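35 kDa hemin binding protein (Porphyromonas gingivalis, PDB 5Y1A) probably binds hemin and is a thioredoxin-domain cargo protein of the type IX secretion system whose immunoglobulin-like part is needed for stability during secretion. Local coordinates at residues P89-L94 with H206-I211; F43-C48 with Y80-S85. One frame throughout, in Å; residues are numbered along the deposited sequence.

Contact 1. Residues P89-L94 with H206-I211; sequences PRVGQL and HTVLMI
Ile211 packs against the N-terminal part of helix 89-102, between Arg90 and Leu94. With CG1 anti to the carbonyl carbon (chi1 -54°), Ile211 carries its CD1 up to the helix backbone, 3.6 Å from Arg90 O. On one flank Leu94 CD2 lies 3.9 Å from Ile211 CG1, the two side chains crossing obliquely. The same methyl, CD2 of Leu94, spans to CG1 of Val208 at 4.1 Å and so bridges two residues of the strand. Val91 packs against main chain more than side chain: its CG2 sits 3.3 Å from Val208 O and touches Leu209 O as well. This part is buried and close-packed, aliphatic groups lying against one another and against backbone carbonyls.

The looser, partly exposed side belongs to Arg90. Its chain bends at chi3 (42°), which brings the guanidinium round to the strand backbone. Arg90 NH2 donates to Ile211 O at 2.9 Å, approaching from above the carbonyl plane, while Arg90 NE donates a hydrogen bond to water 1, which also accepts from Ile211 N at 2.9 Å. Beyond the contact, NH2 bonds Ser213 O, its stronger partner, and NH1 bonds Thr214 O, so one side chain grips several backbone groups of the strand.

The helix runs across the strand at 98°, their axes 7.7 Å apart. Strand 207-220, interrupted by a classic beta bulge at Leu209 and Met210, both facing Val184, edges the antiparallel sheet beside strand 179-186. Its start also bonds Phe77 of strand 73-79, joining this beta-sandwich sheet to the thioredoxin domain.

Contact 2. Residues F43-C48 with Y80-S85; sequences FTAEWC and YNDGIS
Glu46 N donates to Asp82 OD2 at 2.8 Å, using the anti lone pair of that oxygen; His79 ND1, the stronger partner, bonds the same oxygen. The other oxygen turns to the helix that follows: Asp82 OD1 accepts from Ile84 N at 2.9 Å, from above the carboxylate plane, and from Ser85 N nearly along its C-O axis. Asp82 is thus the N-cap of helix 83-87. Ser85 OG, in one of its two conformers, accepts from Asp82 N, which completes a capping box. The Asp82 chi1 of 74°, with CG between backbone N and carbonyl carbon, lets one carboxylate serve both the cap and the neighbouring loop.

Glu46 OE1 lies 4.6 Å from Asp82 OD2, a proximity of like charges that is probably eased by bonds from Ile192 N and Asn193 N to the Glu46 carboxylate. Water 2 donates to Glu46 OE1 and accepts from Gly83 N. On the strand side, Tyr80 N bonds Thr44 O at 3.2 Å. At the exposed rim, Trp47 NE1 makes a weak bond to Asn81 O, which lies near the ring plane at its edge.

Packing fills in around these bonds. Ala45 CB touches Tyr80 O at 3.5 Å and also sits over one face of the Trp47 ring, toward its rim. In one of its two conformers, Ile84 meets Glu46 at about a right angle, CD1 against OE2.

Strands 34-44 and 73-79, parallel neighbours in the thioredoxin sheet, both end here. The type I turn from Ala45 leads to Cys48 of a CxxC pattern, consistent with a thioredoxin-type site before helix 51-63, while Tyr80 stacks on Phe95 of helix 89-102.

Both contacts are largely buried, but contact 1 lies nearer the chain centre, its own centre about 9 Å from it against 17 Å for contact 2. Contact 1 joins two domains: aliphatic side chains pack across a helix and a strand, and its polar bonds run along one partly exposed flank. Contact 2 stays within the thioredoxin domain and relies on backbone and carboxylate hydrogen bonds between loops at strand ends, with exposed residues at its rim. Their centres are about 11 Å apart, and the consecutive helices 83-87 and 89-102 connect them. They also touch directly, Gly92 O lying 3.7 Å from Tyr80 CE1, where helix 89-102 packs against the tyrosine ring.

Contact 1. Residues P89-L94 with H206-I211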
ATOM      1  N   PRO A  89      -1.771 -11.713   7.891  1.00 10.97           N
ATOM      2  CA  PRO A  89      -0.905 -12.862   7.581  1.00 11.13           C
ATOM      3  C   PRO A  89      -0.335 -12.871   6.169  1.00 10.35           C
ATOM      4  O   PRO A  89       0.711 -13.484   5.963  1.00 10.47           O
ATOM      5  CB  PRO A  89      -1.824 -14.080   7.802  1.00 11.81           C
ATOM      6  CG  PRO A  89      -2.971 -13.574   8.608  1.00 14.21           C
ATOM      7  CD  PRO A  89      -3.134 -12.120   8.261  1.00 11.97           C
ATOM      8  N   ARG A  90      -0.948 -12.164   5.215  1.00  9.98           N
ATOM      9  CA  ARG A  90      -0.386 -12.158   3.860  1.00 10.12           C
ATOM     10  C   ARG A  90       0.948 -11.391   3.850  1.00  9.89           C
ATOM     11  O   ARG A  90       1.780 -11.615   2.971  1.00  9.50           O
ATOM     12  CB  ARG A  90      -1.371 -11.575   2.848  1.00 10.22           C
ATOM     13  CG  ARG A  90      -2.614 -12.475   2.615  1.00 10.88           C
ATOM     14  CD  ARG A  90      -3.649 -11.865   1.662  1.00 12.01           C
ATOM     15  NE  ARG A  90      -3.001 -11.233   0.515  1.00 12.24           N
ATOM     16  CZ  ARG A  90      -2.556 -11.856  -0.578  1.00 15.32           C
ATOM     17  NH1 ARG A  90      -2.704 -13.178  -0.739  1.00 15.19           N
ATOM     18  NH2 ARG A  90      -1.949 -11.130  -1.517  1.00 11.34           N
ATOM     19  N   VAL A  91       1.130 -10.497   4.819  1.00 10.02           N
ATOM     20  CA  VAL A  91       2.435  -9.833   5.024  1.00  9.96           C
ATOM     21  C   VAL A  91       3.517 -10.869   5.425  1.00 10.06           C
ATOM     22  O   VAL A  91       4.640 -10.835   4.912  1.00  9.58           O
ATOM     23  CB  VAL A  91       2.366  -8.644   6.047  1.00  9.95           C
ATOM     24  CG1 VAL A  91       3.768  -8.054   6.290  1.00  8.30           C
ATOM     25  CG2 VAL A  91       1.393  -7.537   5.581  1.00  9.94           C
ATOM     26  N   GLY A  92       3.177 -11.810   6.320  1.00  9.74           N
ATOM     27  CA  GLY A  92       4.065 -12.954   6.586  1.00 10.15           C
ATOM     28  C   GLY A  92       4.394 -13.766   5.341  1.00 10.28           C
ATOM     29  O   GLY A  92       5.553 -14.175   5.137  1.00  8.69           O
ATOM     30  N   GLN A  93       3.385 -13.992   4.500  1.00 10.19           N
ATOM     31  CA  GLN A  93       3.568 -14.734   3.243  0.50  9.93           C
ATOM     32  C   GLN A  93       4.523 -14.011   2.316  1.00  9.77           C
ATOM     33  O   GLN A  93       5.377 -14.645   1.663  1.00 10.46           O
ATOM     34  CB  GLN A  93       2.233 -14.959   2.522  0.50 10.52           C
ATOM     35  CG  GLN A  93       1.339 -16.020   3.156  0.50 11.08           C
ATOM     36  CD  GLN A  93       2.058 -17.329   3.405  0.50 13.09           C
ATOM     37  OE1 GLN A  93       2.583 -17.957   2.477  0.50 14.24           O
ATOM     38  NE2 GLN A  93       2.069 -17.761   4.659  0.50 12.72           N
ATOM     39  N   LEU A  94       4.373 -12.681   2.248  1.00  9.14           N
ATOM     40  CA  LEU A  94       5.291 -11.852   1.445  1.00  8.55           C
ATOM     41  C   LEU A  94       6.736 -12.006   1.959  1.00  8.73           C
ATOM     42  O   LEU A  94       7.668 -12.216   1.155  1.00  9.06           O
ATOM     43  CB  LEU A  94       4.868 -10.390   1.493  1.00  8.73           C
ATOM     44  CG  LEU A  94       5.815  -9.418   0.778  1.00  9.17           C
ATOM     45  CD1 LEU A  94       5.838  -9.650  -0.727  1.00  8.69           C
ATOM     46  CD2 LEU A  94       5.378  -7.969   1.096  1.00 10.57           C
ATOM     47  N   HIS A 206       5.684   3.789   5.981  1.00  9.41           N
ATOM     48  CA  HIS A 206       5.857   3.071   4.710  1.00 10.08           C
ATOM     49  C   HIS A 206       5.690   1.549   4.922  1.00 10.20           C
ATOM     50  O   HIS A 206       6.429   0.750   4.357  1.00 10.05           O
ATOM     51  CB  HIS A 206       7.251   3.376   4.106  1.00 10.54           C
ATOM     52  CG  HIS A 206       7.636   4.821   4.179  1.00 12.48           C
ATOM     53  ND1 HIS A 206       6.934   5.809   3.522  1.00 12.38           N
ATOM     54  CD2 HIS A 206       8.649   5.447   4.835  1.00 11.29           C
ATOM     55  CE1 HIS A 206       7.494   6.984   3.770  1.00 13.70           C
ATOM     56  NE2 HIS A 206       8.522   6.794   4.576  1.00 10.42           N
ATOM     57  N   THR A 207       4.688   1.164   5.717  1.00  9.28           N
ATOM     58  CA  THR A 207       4.602  -0.220   6.203  1.00 10.38           C
ATOM     59  C   THR A 207       3.606  -1.031   5.361  1.00  9.56           C
ATOM     60  O   THR A 207       2.465  -0.622   5.163  1.00  9.42           O
ATOM     61  CB  THR A 207       4.252  -0.189   7.689  1.00 12.09           C
ATOM     62  OG1 THR A 207       5.340   0.447   8.380  1.00 12.25           O
ATOM     63  CG2 THR A 207       4.029  -1.603   8.269  1.00 11.98           C
ATOM     64  N   VAL A 208       4.055  -2.168   4.832  1.00  8.45           N
ATOM     65  CA  VAL A 208       3.187  -2.961   3.970  1.00  8.47           C
ATOM     66  C   VAL A 208       2.067  -3.632   4.769  1.00  7.56           C
ATOM     67  O   VAL A 208       2.347  -4.397   5.680  1.00  8.31           O
ATOM     68  CB  VAL A 208       3.974  -4.053   3.231  1.00  7.50           C
ATOM     69  CG1 VAL A 208       3.011  -4.853   2.354  1.00  9.53           C
ATOM     70  CG2 VAL A 208       5.088  -3.418   2.387  1.00  9.58           C
ATOM     71  N   LEU A 209       0.813  -3.329   4.444  1.00  8.02           N
ATOM     72  CA  LEU A 209      -0.311  -4.045   5.072  1.00  8.31           C
ATOM     73  C   LEU A 209      -1.123  -4.891   4.121  1.00  8.24           C
ATOM     74  O   LEU A 209      -1.881  -5.791   4.588  1.00  8.14           O
ATOM     75  CB  LEU A 209      -1.271  -3.082   5.795  1.00  8.22           C
ATOM     76  CG  LEU A 209      -0.585  -2.278   6.908  1.00  7.58           C
ATOM     77  CD1 LEU A 209      -1.676  -1.425   7.599  1.00 10.86           C
ATOM     78  CD2 LEU A 209       0.182  -3.149   7.931  1.00  8.40           C
ATOM     79  N   MET A 210      -1.029  -4.573   2.827  1.00  7.49           N
ATOM     80  CA  MET A 210      -1.709  -5.355   1.792  1.00  7.68           C
ATOM     81  C   MET A 210      -0.832  -5.564   0.570  1.00  8.21           C
ATOM     82  O   MET A 210      -0.040  -4.688   0.197  1.00  9.10           O
ATOM     83  CB  MET A 210      -3.039  -4.702   1.337  1.00  6.46           C
ATOM     84  CG  MET A 210      -4.004  -4.312   2.462  1.00  7.27           C
ATOM     85  SD  MET A 210      -5.547  -3.493   1.848  1.00  4.11           S
ATOM     86  CE  MET A 210      -6.307  -4.829   0.948  1.00 15.07           C
ATOM     87  N   ILE A 211      -1.012  -6.715  -0.067  1.00  8.01           N
ATOM     88  CA  ILE A 211      -0.395  -7.027  -1.357  1.00  8.40           C
ATOM     89  C   ILE A 211      -1.567  -7.354  -2.284  1.00  9.29           C
ATOM     90  O   ILE A 211      -2.356  -8.277  -2.012  1.00  8.19           O
ATOM     91  CB  ILE A 211       0.614  -8.236  -1.280  1.00  8.67           C
ATOM     92  CG1 ILE A 211       1.683  -8.003  -0.172  1.00 10.09           C
ATOM     93  CG2 ILE A 211       1.281  -8.463  -2.656  1.00  9.24           C
ATOM     94  CD1 ILE A 211       1.339  -8.528   1.240  1.00  6.99           C
TER
HETATM   95  O   HOH W   1      -3.026  -8.462   1.169  1.00 10.38           O

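Contact 2. Residues F43-C48 with Y80-S85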
ATOM      1  N   PHE A  43      13.310  -5.279   6.129  1.00  9.06           N
ATOM      2  CA  PHE A  43      12.817  -6.421   6.917  1.00  9.06           C
ATOM      3  C   PHE A  43      12.968  -6.135   8.400  1.00  9.29           C
ATOM      4  O   PHE A  43      14.058  -5.846   8.883  1.00  9.57           O
ATOM      5  CB  PHE A  43      13.559  -7.684   6.453  1.00  9.00           C
ATOM      6  CG  PHE A  43      13.561  -7.805   4.965  1.00  9.65           C
ATOM      7  CD1 PHE A  43      12.353  -7.896   4.261  1.00  8.69           C
ATOM      8  CD2 PHE A  43      14.758  -7.753   4.243  1.00  8.02           C
ATOM      9  CE1 PHE A  43      12.358  -7.908   2.845  1.00  9.99           C
ATOM     10  CE2 PHE A  43      14.760  -7.783   2.830  1.00 11.26           C
ATOM     11  CZ  PHE A  43      13.567  -7.879   2.146  1.00 10.03           C
ATOM     12  N   THR A  44      11.845  -6.193   9.115  1.00  9.96           N
ATOM     13  CA  THR A  44      11.767  -5.599  10.442  1.00  9.26           C
ATOM     14  C   THR A  44      10.748  -6.325  11.333  1.00  9.73           C
ATOM     15  O   THR A  44       9.909  -7.101  10.846  1.00  9.31           O
ATOM     16  CB  THR A  44      11.414  -4.081  10.304  1.00 10.20           C
ATOM     17  OG1 THR A  44      11.595  -3.406  11.557  1.00 10.43           O
ATOM     18  CG2 THR A  44       9.965  -3.882   9.817  1.00  9.92           C
ATOM     19  N   ALA A  45      10.816  -6.069  12.636  1.00 10.01           N
ATOM     20  CA  ALA A  45       9.799  -6.563  13.573  1.00 10.20           C
ATOM     21  C   ALA A  45       9.652  -5.687  14.794  1.00 10.52           C
ATOM     22  O   ALA A  45      10.609  -5.033  15.213  1.00 11.01           O
ATOM     23  CB  ALA A  45      10.096  -7.995  13.987  1.00 10.82           C
ATOM     24  N   GLU A  46       8.465  -5.721  15.391  1.00 10.49           N
ATOM     25  CA  GLU A  46       8.170  -4.884  16.562  1.00 11.45           C
ATOM     26  C   GLU A  46       8.970  -5.290  17.802  1.00 11.23           C
ATOM     27  O   GLU A  46       9.241  -4.458  18.682  1.00 12.06           O
ATOM     28  CB  GLU A  46       6.669  -4.878  16.822  1.00 11.47           C
ATOM     29  CG  GLU A  46       5.939  -4.000  15.782  1.00 11.65           C
ATOM     30  CD  GLU A  46       4.434  -3.919  15.989  1.00 12.17           C
ATOM     31  OE1 GLU A  46       3.908  -4.726  16.785  1.00 12.50           O
ATOM     32  OE2 GLU A  46       3.782  -3.065  15.328  1.00 11.67           O
ATOM     33  N   TRP A  47       9.383  -6.557  17.844  1.00 11.21           N
ATOM     34  CA  TRP A  47      10.214  -7.066  18.952  1.00 11.70           C
ATOM     35  C   TRP A  47      11.706  -6.765  18.770  1.00 12.20           C
ATOM     36  O   TRP A  47      12.513  -6.985  19.689  1.00 12.55           O
ATOM     37  CB  TRP A  47       9.983  -8.579  19.163  1.00 11.76           C
ATOM     38  CG  TRP A  47      10.136  -9.405  17.892  1.00 12.20           C
ATOM     39  CD1 TRP A  47       9.129  -9.969  17.158  1.00 12.77           C
ATOM     40  CD2 TRP A  47      11.363  -9.736  17.206  1.00 14.20           C
ATOM     41  NE1 TRP A  47       9.655 -10.631  16.066  1.00 13.07           N
ATOM     42  CE2 TRP A  47      11.017 -10.513  16.078  1.00 13.41           C
ATOM     43  CE3 TRP A  47      12.725  -9.461  17.448  1.00 12.61           C
ATOM     44  CZ2 TRP A  47      11.979 -10.986  15.157  1.00 12.17           C
ATOM     45  CZ3 TRP A  47      13.675  -9.948  16.560  1.00 13.19           C
ATOM     46  CH2 TRP A  47      13.295 -10.702  15.419  1.00 12.89           C
ATOM     47  N   CYS A  48      12.078  -6.266  17.595  1.00 12.02           N
ATOM     48  CA  CYS A  48      13.489  -6.097  17.218  1.00 12.38           C
ATOM     49  C   CYS A  48      14.007  -4.723  17.670  1.00 11.65           C
ATOM     50  O   CYS A  48      13.637  -3.690  17.106  1.00 11.27           O
ATOM     51  CB  CYS A  48      13.638  -6.291  15.704  1.00 12.17           C
ATOM     52  SG  CYS A  48      15.251  -5.840  15.021  1.00 16.83           S
ATOM     53  N   TYR A  80       7.775  -9.374  10.123  1.00  9.81           N
ATOM     54  CA  TYR A  80       7.672 -10.815  10.315  1.00 11.01           C
ATOM     55  C   TYR A  80       7.680 -11.243  11.773  1.00 11.01           C
ATOM     56  O   TYR A  80       8.395 -10.663  12.609  1.00 11.01           O
ATOM     57  CB  TYR A  80       8.761 -11.558   9.538  1.00 11.54           C
ATOM     58  CG  TYR A  80       8.470 -13.038   9.381  1.00 11.57           C
ATOM     59  CD1 TYR A  80       7.369 -13.451   8.637  1.00 12.58           C
ATOM     60  CD2 TYR A  80       9.303 -14.014   9.938  1.00 13.68           C
ATOM     61  CE1 TYR A  80       7.067 -14.777   8.454  1.00 16.75           C
ATOM     62  CE2 TYR A  80       8.998 -15.404   9.757  1.00 13.47           C
ATOM     63  CZ  TYR A  80       7.871 -15.744   8.999  1.00 15.23           C
ATOM     64  OH  TYR A  80       7.471 -17.039   8.741  1.00 18.01           O
ATOM     65  N   ASN A  81       6.905 -12.292  12.073  1.00 10.21           N
ATOM     66  CA  ASN A  81       6.862 -12.840  13.449  1.00 10.86           C
ATOM     67  C   ASN A  81       6.511 -11.792  14.504  1.00 10.22           C
ATOM     68  O   ASN A  81       7.152 -11.703  15.560  1.00 10.86           O
ATOM     69  CB  ASN A  81       8.145 -13.592  13.821  1.00 10.13           C
ATOM     70  CG  ASN A  81       8.215 -14.978  13.190  1.00 10.49           C
ATOM     71  OD1 ASN A  81       7.247 -15.429  12.590  1.00 11.22           O
ATOM     72  ND2 ASN A  81       9.370 -15.636  13.301  1.00 10.58           N
ATOM     73  N   ASP A  82       5.494 -10.990  14.212  1.00 10.19           N
ATOM     74  CA  ASP A  82       5.079  -9.967  15.160  1.00 10.17           C
ATOM     75  C   ASP A  82       3.591  -9.680  15.051  1.00 10.99           C
ATOM     76  O   ASP A  82       2.891 -10.388  14.347  1.00 10.02           O
ATOM     77  CB  ASP A  82       5.975  -8.700  15.083  1.00 10.43           C
ATOM     78  CG  ASP A  82       5.730  -7.824  13.838  1.00 10.80           C
ATOM     79  OD1 ASP A  82       4.795  -8.101  13.050  1.00 10.73           O
ATOM     80  OD2 ASP A  82       6.495  -6.843  13.684  1.00 10.97           O
ATOM     81  N   GLY A  83       3.121  -8.643  15.742  1.00 10.53           N
ATOM     82  CA  GLY A  83       1.707  -8.291  15.704  1.00 10.38           C
ATOM     83  C   GLY A  83       1.164  -7.915  14.327  1.00 10.60           C
ATOM     84  O   GLY A  83      -0.049  -8.080  14.056  1.00 10.68           O
ATOM     85  N   ILE A  84       2.037  -7.400  13.465  0.50  9.25           N
ATOM     86  CA  ILE A  84       1.621  -6.961  12.141  0.50  8.88           C
ATOM     87  C   ILE A  84       1.456  -8.158  11.204  0.50  8.92           C
ATOM     88  O   ILE A  84       0.470  -8.236  10.473  0.50  9.13           O
ATOM     89  CB  ILE A  84       2.571  -5.875  11.560  0.50  8.77           C
ATOM     90  CG1 ILE A  84       2.424  -4.563  12.365  0.50  8.26           C
ATOM     91  CG2 ILE A  84       2.299  -5.644  10.073  0.50  7.87           C
ATOM     92  CD1 ILE A  84       3.261  -3.426  11.871  0.50  6.98           C
ATOM     93  N   SER A  85       2.397  -9.097  11.236  0.50  8.94           N
ATOM     94  CA  SER A  85       2.254 -10.315  10.411  0.50  9.37           C
ATOM     95  C   SER A  85       1.175 -11.258  10.956  0.50 10.31           C
ATOM     96  O   SER A  85       0.642 -12.094  10.227  0.50  9.90           O
ATOM     97  CB  SER A  85       3.592 -11.060  10.302  0.50  9.54           C
ATOM     98  OG  SER A  85       4.009 -11.573  11.565  0.50  5.88           O
TER
HETATM   99  O   HOH W   2       4.176  -7.056  17.828  1.00 15.95           O